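Peptidoglycan synthase activator LpoP (PDB 6W5Q) probably stimulates a peptidoglycan synthase of Pseudomonas aeruginosa as a lipoprotein activator, this chain being its globular C-terminal domain with tetratricopeptide repeats. Local coordinates at residues D12-M18 with R43-R47; M18-A22 with S37-A41; Y53-Q57 with G88-L92; A65-E69 with A96-Q100. One frame throughout, in Å; residues are numbered along the deposited sequence.

Contact 1: D12-M18 with R43-R47; sequences DGPVLAM and RIAPR. With SO4 (sulfate ion), chain I.
Ile44 and Val15 carry this contact. Their side chains run alongside one another, pointing opposite ways, and meet through single methyl groups. CG2 of Val15 lies 3.5 Å from CG2 of Ile44. Val15 CG2 also lies 3.7 Å from Ala45 CB, so one branch of the valine serves two neighbours. The torsions explain which branch is used. Val15 has CG1 opposite its backbone N (chi1 -179°), which leaves CG2 beside that N and facing 43-47. Ile44 gives up the largest area to this contact, although it stays solvent-exposed. Its CG2 faces Val15, and Pro14 CB approaches Ile44 CG2 more loosely, at 4.3 Å. The other branch of Ile44 ends in CD1 and reaches CG of Met18, one helical turn beyond Pro14. The packing across the contact is essentially apolar.

The start of the first helix is fixed locally. Asp12 is its N-cap, and Asp12 OD1 accepts from Val15 N at 3.0 Å with an N-H...O angle of 166°. This ties down the turn that carries Pro14 and Val15. Arg43 points elsewhere and binds a sulfate ion, probably from the crystallisation liquor. Arg43 NH2 donates to sulfate O2 at 3.1 Å, and Arg40 NE holds the same ion.

The contact lies at the surface of the domain. The first turns of helix 13-28 meet the last turn of helix 31-44 and the start of the linker to helix 49-61. Further along the pair, Met18 also packs on Arg40 and Ala41 of helix 31-44.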
# COMPACT_ATOMS: atom_id res chain seq x y z
N ASP A 12 10.89 15.58 2.10
CA ASP A 12 9.92 16.35 1.33
C ASP A 12 8.70 16.61 2.20
O ASP A 12 7.90 15.69 2.46
CB ASP A 12 9.54 15.63 0.04
CG ASP A 12 8.55 16.42 -0.79
OD1 ASP A 12 7.34 16.21 -0.61
OD2 ASP A 12 8.98 17.27 -1.61
N GLY A 13 8.55 17.85 2.64
CA GLY A 13 7.48 18.29 3.50
C GLY A 13 6.08 17.99 3.03
O GLY A 13 5.28 17.40 3.77
N PRO A 14 5.72 18.40 1.80
CA PRO A 14 4.34 18.17 1.35
C PRO A 14 3.94 16.71 1.37
O PRO A 14 2.88 16.38 1.91
CB PRO A 14 4.34 18.76 -0.07
CG PRO A 14 5.77 18.89 -0.45
CD PRO A 14 6.50 19.17 0.81
N VAL A 15 4.75 15.82 0.79
CA VAL A 15 4.37 14.41 0.80
C VAL A 15 4.30 13.91 2.23
O VAL A 15 3.33 13.24 2.62
CB VAL A 15 5.34 13.57 -0.05
CG1 VAL A 15 4.91 12.12 -0.03
CG2 VAL A 15 5.38 14.06 -1.48
N LEU A 16 5.28 14.27 3.06
CA LEU A 16 5.29 13.78 4.43
C LEU A 16 4.10 14.33 5.21
O LEU A 16 3.53 13.63 6.06
CB LEU A 16 6.61 14.12 5.12
CG LEU A 16 6.73 13.76 6.61
CD1 LEU A 16 6.76 12.25 6.80
CD2 LEU A 16 8.00 14.38 7.24
N ALA A 17 3.70 15.57 4.93
CA ALA A 17 2.53 16.12 5.61
C ALA A 17 1.29 15.27 5.33
O ALA A 17 0.54 14.93 6.25
CB ALA A 17 2.31 17.57 5.17
N MET A 18 1.08 14.90 4.06
CA MET A 18 -0.09 14.11 3.70
C MET A 18 -0.03 12.71 4.32
O MET A 18 -1.03 12.21 4.84
CB MET A 18 -0.22 14.03 2.18
CG MET A 18 -0.69 15.36 1.55
SD MET A 18 -2.24 15.97 2.26
CE MET A 18 -1.69 17.35 3.27
N ARG A 43 -1.09 13.53 -5.95
CA ARG A 43 -1.00 14.71 -6.80
C ARG A 43 0.38 15.36 -6.73
O ARG A 43 0.83 15.97 -7.70
CB ARG A 43 -2.08 15.71 -6.41
CG ARG A 43 -3.50 15.24 -6.69
CD ARG A 43 -4.51 16.13 -5.97
NE ARG A 43 -4.51 17.50 -6.48
CZ ARG A 43 -5.13 18.50 -5.87
NH1 ARG A 43 -5.79 18.27 -4.74
NH2 ARG A 43 -5.11 19.73 -6.40
N ILE A 44 1.04 15.23 -5.58
CA ILE A 44 2.41 15.71 -5.41
C ILE A 44 3.43 14.68 -5.87
O ILE A 44 4.44 15.01 -6.49
CB ILE A 44 2.63 16.09 -3.93
CG1 ILE A 44 1.68 17.21 -3.51
CG2 ILE A 44 4.08 16.47 -3.68
CD1 ILE A 44 0.87 16.85 -2.29
N ALA A 45 3.20 13.41 -5.57
CA ALA A 45 4.20 12.36 -5.80
C ALA A 45 3.50 11.17 -6.42
O ALA A 45 3.22 10.17 -5.75
CB ALA A 45 4.89 12.00 -4.49
N PRO A 46 3.19 11.25 -7.72
CA PRO A 46 2.42 10.16 -8.36
C PRO A 46 3.18 8.85 -8.46
O PRO A 46 2.57 7.82 -8.76
CB PRO A 46 2.12 10.72 -9.76
CG PRO A 46 3.30 11.62 -10.04
CD PRO A 46 3.68 12.24 -8.71
N ARG A 47 4.49 8.85 -8.20
CA ARG A 47 5.36 7.70 -8.44
C ARG A 47 6.03 7.24 -7.15
O ARG A 47 7.00 6.48 -7.19
CB ARG A 47 6.40 8.05 -9.51
CG ARG A 47 7.25 6.91 -10.09
CD ARG A 47 8.75 7.14 -9.85
NE ARG A 47 9.59 6.02 -10.31
CZ ARG A 47 10.24 5.17 -9.52
NH1 ARG A 47 10.97 4.19 -10.04
NH2 ARG A 47 10.16 5.29 -8.20
S SO4 I . -6.71 20.88 -2.91
O1 SO4 I . -7.73 20.06 -2.25
O2 SO4 I . -7.00 21.09 -4.32
O3 SO4 I . -6.58 22.18 -2.25
O4 SO4 I . -5.43 20.19 -2.84

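Contact 2: M18-A22 with S37-A41; sequences MLTTA and SLERA. With SO4 (sulfate ion), chain I.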
# COMPACT_ATOMS: atom_id res chain seq x y z
N MET A 18 1.08 14.90 4.06
CA MET A 18 -0.09 14.11 3.70
C MET A 18 -0.03 12.71 4.32
O MET A 18 -1.03 12.21 4.84
CB MET A 18 -0.22 14.03 2.18
CG MET A 18 -0.69 15.36 1.55
SD MET A 18 -2.24 15.97 2.26
CE MET A 18 -1.69 17.35 3.27
N LEU A 19 1.14 12.07 4.27
CA LEU A 19 1.33 10.79 4.94
C LEU A 19 1.02 10.91 6.43
O LEU A 19 0.26 10.10 6.98
CB LEU A 19 2.77 10.28 4.74
CG LEU A 19 3.19 10.02 3.29
CD1 LEU A 19 4.44 9.17 3.22
CD2 LEU A 19 2.06 9.36 2.52
N THR A 20 1.61 11.91 7.09
CA THR A 20 1.35 12.14 8.51
C THR A 20 -0.14 12.33 8.78
O THR A 20 -0.70 11.74 9.71
CB THR A 20 2.12 13.36 8.99
OG1 THR A 20 3.52 13.10 8.92
CG2 THR A 20 1.73 13.71 10.40
N THR A 21 -0.79 13.16 7.96
CA THR A 21 -2.22 13.37 8.10
C THR A 21 -2.99 12.08 7.87
O THR A 21 -3.90 11.74 8.64
CB THR A 21 -2.66 14.46 7.14
OG1 THR A 21 -2.07 15.71 7.54
CG2 THR A 21 -4.17 14.59 7.13
N ALA A 22 -2.64 11.34 6.81
CA ALA A 22 -3.28 10.05 6.55
C ALA A 22 -3.16 9.11 7.74
O ALA A 22 -4.13 8.45 8.12
CB ALA A 22 -2.68 9.39 5.32
N SER A 37 -6.61 11.58 1.87
CA SER A 37 -5.32 12.22 2.10
C SER A 37 -4.22 11.57 1.27
O SER A 37 -3.29 12.24 0.80
CB SER A 37 -4.93 12.17 3.58
OG SER A 37 -5.84 12.87 4.39
N LEU A 38 -4.28 10.25 1.11
CA LEU A 38 -3.27 9.59 0.30
C LEU A 38 -3.48 9.85 -1.19
O LEU A 38 -2.51 9.92 -1.95
CB LEU A 38 -3.25 8.08 0.64
CG LEU A 38 -2.78 7.86 2.10
CD1 LEU A 38 -2.96 6.44 2.61
CD2 LEU A 38 -1.30 8.28 2.30
N GLU A 39 -4.73 10.01 -1.63
CA GLU A 39 -4.93 10.38 -3.03
C GLU A 39 -4.47 11.81 -3.28
O GLU A 39 -4.07 12.15 -4.40
CB GLU A 39 -6.40 10.21 -3.44
CG GLU A 39 -6.98 8.84 -3.18
CD GLU A 39 -6.68 7.84 -4.28
OE1 GLU A 39 -7.13 6.68 -4.16
OE2 GLU A 39 -5.98 8.20 -5.26
N ARG A 40 -4.50 12.66 -2.26
CA ARG A 40 -3.93 14.00 -2.41
C ARG A 40 -2.41 13.92 -2.46
O ARG A 40 -1.76 14.65 -3.22
CB ARG A 40 -4.44 14.91 -1.28
CG ARG A 40 -4.02 16.40 -1.38
CD ARG A 40 -4.68 17.26 -0.28
NE ARG A 40 -4.75 18.69 -0.58
CZ ARG A 40 -4.09 19.65 0.09
NH1 ARG A 40 -3.30 19.32 1.11
NH2 ARG A 40 -4.21 20.93 -0.25
N ALA A 41 -1.82 13.01 -1.68
CA ALA A 41 -0.37 12.79 -1.73
C ALA A 41 0.10 12.43 -3.14
O ALA A 41 1.20 12.84 -3.55
CB ALA A 41 0.00 11.68 -0.74
S SO4 I . -6.71 20.88 -2.91
O1 SO4 I . -7.73 20.06 -2.25
O2 SO4 I . -7.00 21.09 -4.32
O3 SO4 I . -6.58 22.18 -2.25
O4 SO4 I . -5.43 20.19 -2.84
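Met18 lays its thioether obliquely across the side chain of Arg40. Met18 SD is 3.8 Å from Arg40 CD, and its CE comes in near the guanidinium plane, at the NH1 edge. Bends at chi2 (-55°) and chi3 carry the methyl there. Arg40 is extended from CG to NE and passes the sulfur on its way out. Its other edge grips a sulfate ion, with Arg40 NE 2.8 Å from sulfate O4 and NH2 also bonded to that oxygen. Closer to the backbone, Met18 CB rests on Ala41 CB at 3.8 Å.

At the other end of the interface, Ala22 CB meets Leu38 CD2 at 3.5 Å. Leu19 CD2 reaches Leu38 CD2 as well, also at 3.5 Å, and the two leucines cross at about a right angle. Ser37 turns its CB to Ala22, while its hydroxyl is bonded to Gln25 and Ser33 O.

Ala22, Ser37 and Ala41 are small and let the axes come within 8.6 Å. The segments run at 169°, nearly antiparallel. Such a tight antiparallel helix pair, with small residues facing across it, is the building element of tetratricopeptide-repeat folds.

Contact 3: Y53-Q57 with G88-L92; sequences YRLAQ and GLWEL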
# COMPACT_ATOMS: atom_id res chain seq x y z
N TYR A 53 2.09 2.19 -0.92
CA TYR A 53 2.10 1.21 0.16
C TYR A 53 1.05 1.53 1.22
O TYR A 53 0.28 0.66 1.64
CB TYR A 53 3.48 1.15 0.78
CG TYR A 53 3.55 0.22 1.97
CD1 TYR A 53 3.65 -1.16 1.78
CD2 TYR A 53 3.51 0.71 3.27
CE1 TYR A 53 3.72 -2.03 2.87
CE2 TYR A 53 3.57 -0.15 4.36
CZ TYR A 53 3.68 -1.52 4.15
OH TYR A 53 3.74 -2.37 5.22
N ARG A 54 1.00 2.78 1.66
CA ARG A 54 0.03 3.17 2.68
C ARG A 54 -1.38 3.18 2.11
O ARG A 54 -2.35 2.86 2.81
CB ARG A 54 0.36 4.56 3.24
CG ARG A 54 1.81 4.72 3.59
CD ARG A 54 2.03 5.68 4.73
NE ARG A 54 3.43 5.64 5.13
CZ ARG A 54 3.91 6.10 6.28
NH1 ARG A 54 3.10 6.65 7.18
NH2 ARG A 54 5.21 5.99 6.53
N LEU A 55 -1.51 3.61 0.85
CA LEU A 55 -2.82 3.61 0.21
C LEU A 55 -3.37 2.19 0.11
O LEU A 55 -4.53 1.94 0.44
CB LEU A 55 -2.71 4.27 -1.16
CG LEU A 55 -4.02 4.43 -1.93
CD1 LEU A 55 -5.11 4.91 -0.99
CD2 LEU A 55 -3.85 5.37 -3.13
N ALA A 56 -2.53 1.24 -0.31
CA ALA A 56 -2.97 -0.15 -0.38
C ALA A 56 -3.36 -0.66 1.00
O ALA A 56 -4.31 -1.43 1.14
CB ALA A 56 -1.87 -1.03 -0.99
N GLN A 57 -2.65 -0.22 2.03
CA GLN A 57 -2.98 -0.65 3.38
C GLN A 57 -4.37 -0.19 3.80
O GLN A 57 -5.17 -0.97 4.33
CB GLN A 57 -1.93 -0.13 4.35
CG GLN A 57 -0.78 -1.07 4.54
CD GLN A 57 -0.16 -0.88 5.89
OE1 GLN A 57 0.94 -0.32 6.01
NE2 GLN A 57 -0.85 -1.33 6.94
N GLY A 88 7.50 -5.54 1.92
CA GLY A 88 6.25 -5.05 2.48
C GLY A 88 5.10 -5.12 1.49
O GLY A 88 4.01 -5.59 1.82
N LEU A 89 5.33 -4.64 0.27
CA LEU A 89 4.26 -4.63 -0.74
C LEU A 89 3.81 -6.05 -1.09
O LEU A 89 2.61 -6.33 -1.19
CB LEU A 89 4.73 -3.85 -1.98
CG LEU A 89 4.80 -2.30 -1.84
CD1 LEU A 89 5.79 -1.67 -2.81
CD2 LEU A 89 3.42 -1.61 -2.01
N TRP A 90 4.76 -6.99 -1.22
CA TRP A 90 4.35 -8.36 -1.52
C TRP A 90 3.50 -8.95 -0.40
O TRP A 90 2.50 -9.62 -0.67
CB TRP A 90 5.57 -9.24 -1.78
CG TRP A 90 6.09 -9.16 -3.18
CD1 TRP A 90 7.34 -8.78 -3.57
CD2 TRP A 90 5.37 -9.47 -4.39
NE1 TRP A 90 7.45 -8.84 -4.94
CE2 TRP A 90 6.26 -9.26 -5.47
CE3 TRP A 90 4.07 -9.91 -4.67
CZ2 TRP A 90 5.88 -9.47 -6.80
CZ3 TRP A 90 3.70 -10.11 -6.00
CH2 TRP A 90 4.60 -9.88 -7.04
N GLU A 91 3.86 -8.69 0.87
CA GLU A 91 3.04 -9.16 1.98
C GLU A 91 1.63 -8.57 1.90
O GLU A 91 0.65 -9.28 2.13
CB GLU A 91 3.68 -8.80 3.33
CG GLU A 91 2.77 -9.11 4.51
CD GLU A 91 2.37 -10.60 4.59
OE1 GLU A 91 3.14 -11.47 4.11
OE2 GLU A 91 1.28 -10.91 5.14
N LEU A 92 1.52 -7.29 1.55
CA LEU A 92 0.20 -6.70 1.31
C LEU A 92 -0.53 -7.42 0.18
O LEU A 92 -1.74 -7.64 0.26
CB LEU A 92 0.35 -5.22 0.95
CG LEU A 92 0.17 -4.19 2.07
CD1 LEU A 92 1.09 -4.48 3.25
CD2 LEU A 92 0.37 -2.76 1.52
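Tyr53 holds CG opposite its backbone N (chi1 176°), which swings the ring across to Leu89 and Leu92. Leu92 has a chi1 of -97°, away from the usual staggered values. Both of its methyls touch Tyr53, CD1 at the ring and CD2 at ring and backbone, and CD2 also reaches Ala56 and Gln57. Leu92 CD1 lies 3.6 Å from Tyr53 CE1, in an oblique approach that continues to the hydroxyl oxygen. Leu92 CD2 pushes toward the backbone of the other helix and lies 3.4 Å from Tyr53 O. Leu92 CD2 is flanked by Gln57 CG at 3.6 Å and Ala56 CB at 3.8 Å. Leu92 thus sits as a wedge between Tyr53, Ala56 and Gln57, and its side chain crosses those of Tyr53 and Gln57 at about a right angle.

The ring edge does the rest. Leu89 CD2 lies near the ring plane, 3.8 Å from Tyr53 CD1, and also touches Tyr53 CA. Gly88 has no side chain, and the ring edge comes right up to its backbone, with Tyr53 CE1 3.7 Å from Gly88 C. The interface is apolar in character.

The two segments run almost parallel, 19° apart. Their axes come within 10.4 Å, which leaves room for the ring and the leucine side chains. Helices 49-61 and 83-99 are separated along the chain by helix 65-78, on which Ala56 and Trp90 both pack. On the outer sides, Leu55 and Arg54 reach helix 31-44, and Trp90 rests on helix 103-114. The contact lies near the centre of the helical stack.

Contact 4: A65-E69 with A96-Q100; sequences AAQAE and AREKQ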
# COMPACT_ATOMS: atom_id res chain seq x y z
N ALA A 65 -10.13 -5.52 -1.07
CA ALA A 65 -8.92 -6.32 -1.30
C ALA A 65 -8.44 -6.23 -2.74
O ALA A 65 -7.25 -5.99 -2.98
CB ALA A 65 -9.18 -7.78 -0.91
N ALA A 66 -9.33 -6.46 -3.71
CA ALA A 66 -8.93 -6.39 -5.11
C ALA A 66 -8.36 -5.01 -5.44
O ALA A 66 -7.36 -4.91 -6.16
CB ALA A 66 -10.12 -6.73 -6.02
N GLN A 67 -8.97 -3.95 -4.91
CA GLN A 67 -8.43 -2.60 -5.09
C GLN A 67 -7.03 -2.47 -4.52
O GLN A 67 -6.11 -1.99 -5.20
CB GLN A 67 -9.35 -1.57 -4.43
CG GLN A 67 -10.50 -1.19 -5.27
CD GLN A 67 -11.40 -0.19 -4.58
OE1 GLN A 67 -10.95 0.88 -4.14
NE2 GLN A 67 -12.65 -0.56 -4.41
N ALA A 68 -6.86 -2.86 -3.25
CA ALA A 68 -5.56 -2.79 -2.57
C ALA A 68 -4.49 -3.51 -3.35
O ALA A 68 -3.34 -3.06 -3.40
CB ALA A 68 -5.65 -3.41 -1.17
N GLU A 69 -4.85 -4.66 -3.93
CA GLU A 69 -3.86 -5.47 -4.62
C GLU A 69 -3.27 -4.70 -5.80
O GLU A 69 -2.04 -4.70 -6.00
CB GLU A 69 -4.52 -6.77 -5.08
CG GLU A 69 -3.57 -7.79 -5.66
CD GLU A 69 -4.30 -8.91 -6.39
OE1 GLU A 69 -5.54 -9.04 -6.24
OE2 GLU A 69 -3.63 -9.66 -7.11
N ALA A 96 -4.07 -9.42 0.37
CA ALA A 96 -5.18 -9.10 -0.52
C ALA A 96 -5.65 -10.33 -1.30
O ALA A 96 -6.85 -10.48 -1.56
CB ALA A 96 -4.77 -7.98 -1.47
N ARG A 97 -4.73 -11.22 -1.72
CA ARG A 97 -5.16 -12.45 -2.38
C ARG A 97 -5.94 -13.33 -1.41
O ARG A 97 -6.99 -13.88 -1.77
CB ARG A 97 -3.97 -13.24 -2.93
CG ARG A 97 -3.11 -12.47 -3.92
CD ARG A 97 -3.93 -12.02 -5.11
NE ARG A 97 -4.84 -13.05 -5.57
CZ ARG A 97 -5.68 -12.89 -6.59
NH1 ARG A 97 -5.72 -11.73 -7.23
NH2 ARG A 97 -6.48 -13.87 -6.96
N GLU A 98 -5.42 -13.48 -0.19
CA GLU A 98 -6.09 -14.25 0.86
C GLU A 98 -7.54 -13.82 1.06
O GLU A 98 -8.45 -14.65 1.14
CB GLU A 98 -5.32 -14.09 2.18
CG GLU A 98 -4.14 -15.01 2.33
CD GLU A 98 -3.38 -14.80 3.63
OE1 GLU A 98 -3.37 -13.67 4.18
OE2 GLU A 98 -2.77 -15.79 4.10
N LYS A 99 -7.77 -12.51 1.17
CA LYS A 99 -9.11 -12.03 1.46
C LYS A 99 -10.02 -12.19 0.26
O LYS A 99 -11.24 -12.13 0.42
CB LYS A 99 -9.05 -10.57 1.93
CG LYS A 99 -8.29 -10.41 3.24
CD LYS A 99 -8.40 -9.00 3.77
CE LYS A 99 -7.75 -8.88 5.14
NZ LYS A 99 -8.11 -7.56 5.76
N GLN A 100 -9.45 -12.41 -0.93
CA GLN A 100 -10.21 -12.74 -2.12
C GLN A 100 -10.44 -14.24 -2.27
O GLN A 100 -10.98 -14.68 -3.29
CB GLN A 100 -9.50 -12.18 -3.36
CG GLN A 100 -9.55 -10.66 -3.44
CD GLN A 100 -8.66 -10.08 -4.52
OE1 GLN A 100 -9.06 -9.96 -5.68
NE2 GLN A 100 -7.45 -9.70 -4.13
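Glu69 and Arg97 form a salt bridge in which one nitrogen serves both carboxylate oxygens. Arg97 NH1 is 2.9 Å from Glu69 OE1 and equally far from Glu69 OE2, each approached on its syn side. The bond to OE2 is the straighter one, at 157°. The carboxylate and guanidinium planes stand 79° apart, so this is not a flat paired bridge. Bends at chi2 and chi3 fold Arg97 back, because its CB points away from the segment 65-69.

Gln100 adds a second donor. Gln100 NE2 gives one N-H to Glu69 OE1 at 2.9 Å, coming from above the carboxylate plane, and another to Ala96 O at 2.8 Å. The two bonds fix the rotation of the amide. Beyond the segments, Arg73 binds Glu69 OE2 and Asp102 binds Arg97 NE.

Alanines pack beside this network. Ala96 CB lies 3.5 Å from Ala65 O and 3.8 Å from Glu69 CB. Ala65 CB faces the aliphatic parts of Lys99 and Gln100, and Ala66 CB touches Gln100 OE1 at 3.4 Å.

Glu69 is a buried residue whose carboxylate is met by two arginines and an amide. Such surroundings would probably favour its ionised form. The charge is answered by Arg73 of its own helix and, across the contact, by Arg97 and Gln100. The latter two tie the start of helix 65-78 to the end of helix 83-99.

Contacts 1 and 2 both join helix 13-28 to helix 31-44. Their centres are 8 Å apart, they share Met18, and contact 2 is nested within the loop closed by contact 1. Both touch the same sulfate. Contact 3 joins helix 49-61 to helix 83-99, and contact 4 joins helix 65-78 to helix 83-99. Their centres are 11 Å apart, and their segments interleave along the chain. They meet where Ala56 O packs on Ala68 CB. Contact 2 reaches contact 3 through Leu38 on Arg54 and Leu55. Contacts 1 and 4 lie on opposite sides of the chain's centre. Helices packing on next and next-but-one neighbours are consistent with a tetratricopeptide-repeat stack.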